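Xylulokinase (Brucella ovis, PDB 5VM1) probably phosphorylates D-xylulose to D-xylulose 5-phosphate at the expense of ATP, as a kinase of the FGGY family. Local coordinates at residues R113-L118 with N130-G135. Sequence-based numbering, arbitrary orientation.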
loop_
_atom_site.group_PDB
_atom_site.type_symbol
_atom_site.label_atom_id
_atom_site.label_comp_id
_atom_site.label_asym_id
_atom_site.label_seq_id
_atom_site.Cartn_x
_atom_site.Cartn_y
_atom_site.Cartn_z
ATOM N N ARG A 113 10.933 17.629 9.311
ATOM C CA ARG A 113 11.360 18.074 10.644
ATOM C C ARG A 113 10.411 17.588 11.735
ATOM O O ARG A 113 10.847 17.142 12.802
ATOM C CB ARG A 113 11.499 19.598 10.686
ATOM C CG ARG A 113 12.802 20.111 10.046
ATOM C CD ARG A 113 12.831 21.637 9.933
ATOM N NE ARG A 113 12.106 22.133 8.760
ATOM C CZ ARG A 113 12.645 22.907 7.821
ATOM N NH1 ARG A 113 13.918 23.288 7.926
ATOM N NH2 ARG A 113 11.913 23.303 6.776
ATOM N N GLU A 114 9.106 17.720 11.511
ATOM C CA GLU A 114 8.175 17.304 12.542
ATOM C C GLU A 114 8.201 15.788 12.738
ATOM O O GLU A 114 8.173 15.312 13.882
ATOM C CB GLU A 114 6.768 17.814 12.211
ATOM C CG GLU A 114 6.638 19.323 12.336
ATOM C CD GLU A 114 7.246 20.063 11.152
ATOM O OE1 GLU A 114 7.441 19.435 10.074
ATOM O OE2 GLU A 114 7.573 21.262 11.324
ATOM N N ALA A 115 8.284 15.012 11.647
ATOM C CA ALA A 115 8.373 13.554 11.793
ATOM C C ALA A 115 9.673 13.139 12.467
ATOM O O ALA A 115 9.710 12.109 13.145
ATOM C CB ALA A 115 8.253 12.829 10.454
ATOM N N ALA A 116 10.765 13.877 12.240
ATOM C CA ALA A 116 11.989 13.541 12.946
ATOM C C ALA A 116 11.795 13.755 14.432
ATOM O O ALA A 116 12.209 12.920 15.248
ATOM C CB ALA A 116 13.152 14.368 12.419
ATOM N N GLU A 117 11.105 14.840 14.800
ATOM C CA GLU A 117 10.852 15.091 16.211
ATOM C C GLU A 117 9.946 14.013 16.805
ATOM O O GLU A 117 10.230 13.492 17.890
ATOM C CB GLU A 117 10.251 16.484 16.410
ATOM C CG GLU A 117 11.212 17.639 16.163
ATOM C CD GLU A 117 10.513 18.971 16.300
ATOM O OE1 GLU A 117 9.326 18.943 16.663
ATOM O OE2 GLU A 117 11.129 20.030 16.051
ATOM N N LEU A 118 8.876 13.630 16.095
ATOM C CA LEU A 118 7.986 12.617 16.646
ATOM C C LEU A 118 8.657 11.243 16.693
ATOM O O LEU A 118 8.511 10.505 17.676
ATOM C CB LEU A 118 6.681 12.575 15.846
ATOM C CG LEU A 118 5.799 13.827 15.892
ATOM C CD1 LEU A 118 4.530 13.605 15.062
ATOM C CD2 LEU A 118 5.453 14.207 17.329
ATOM N N ASN A 130 5.699 1.616 14.578
ATOM C CA ASN A 130 6.228 2.036 13.288
ATOM C C ASN A 130 7.095 3.284 13.428
ATOM O O ASN A 130 6.949 4.086 14.357
ATOM C CB ASN A 130 5.102 2.317 12.265
ATOM C CG ASN A 130 4.229 1.092 11.997
ATOM O OD1 ASN A 130 4.627 0.190 11.275
ATOM N ND2 ASN A 130 3.003 1.086 12.551
ATOM N N ILE A 131 8.001 3.442 12.467
ATOM C CA ILE A 131 8.712 4.698 12.297
ATOM C C ILE A 131 7.723 5.787 11.895
ATOM O O ILE A 131 6.742 5.530 11.183
ATOM C CB ILE A 131 9.809 4.513 11.232
ATOM C CG1 ILE A 131 10.896 3.561 11.737
ATOM C CG2 ILE A 131 10.388 5.865 10.789
ATOM C CD1 ILE A 131 11.895 3.132 10.671
ATOM N N VAL A 132 7.960 7.009 12.368
ATOM C CA VAL A 132 7.143 8.161 11.990
ATOM C C VAL A 132 7.808 8.800 10.772
ATOM O O VAL A 132 8.779 9.552 10.890
ATOM C CB VAL A 132 6.980 9.161 13.136
ATOM C CG1 VAL A 132 5.890 10.179 12.819
ATOM C CG2 VAL A 132 6.699 8.448 14.439
ATOM N N PHE A 133 7.309 8.470 9.595
ATOM C CA PHE A 133 7.763 9.130 8.383
ATOM C C PHE A 133 6.944 10.385 8.095
ATOM O O PHE A 133 5.814 10.538 8.583
ATOM C CB PHE A 133 7.697 8.166 7.208
ATOM C CG PHE A 133 8.736 7.110 7.256
ATOM C CD1 PHE A 133 10.043 7.411 6.916
ATOM C CD2 PHE A 133 8.423 5.814 7.651
ATOM C CE1 PHE A 133 11.015 6.436 6.963
ATOM C CE2 PHE A 133 9.393 4.834 7.688
ATOM C CZ PHE A 133 10.686 5.141 7.350
ATOM N N PRO A 134 7.514 11.332 7.337
ATOM C CA PRO A 134 6.803 12.600 7.077
ATOM C C PRO A 134 5.521 12.445 6.307
ATOM O O PRO A 134 4.711 13.381 6.310
ATOM C CB PRO A 134 7.814 13.412 6.265
ATOM C CG PRO A 134 8.734 12.432 5.705
ATOM C CD PRO A 134 8.804 11.262 6.637
ATOM N N GLY A 135 5.319 11.311 5.631
ATOM C CA GLY A 135 4.102 11.029 4.885
ATOM C C GLY A 135 2.955 10.476 5.697
ATOM O O GLY A 135 1.830 10.375 5.194
#
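Val132 and Ala115 carry most of this buried apolar contact, in which the loop 130-135 packs along one flank of helix 112-120 in the N-terminal, actin-like ATPase domain of an FGGY carbohydrate kinase. The loop joins helix 122-128 to helix 137-147. The methyl of Ala115 points at the loop backbone and lies against the Val132-Pro134 peptides; Ala115 CB is 3.5 Å from Pro134 N, and Pro134 CD comes to 4.2 Å from the same CB. Val132 reaches back with both branches. Val132 CG1, anti to the backbone N (chi1 -168°), lies 3.9 Å from Leu118 CB, while Val132 CG2 is 4.1 Å from Leu118 C. The valine thus sits over the helix turn between Ala115 and Leu118. Phe124 and Pro139, from the two following helices, also touch Val132, and Asp119 on the first helix accepts a hydrogen bond from Val132 N. The CB of Phe133 points away from residues 113-118; its ring makes a cation-pi contact with Arg346 and lies about 8 Å, side chain to side chain, from His88, a predicted substrate-binding residue. On the helix side, the Ala115 CB methyl approaches the Val132 carbonyl O to 3.3 Å.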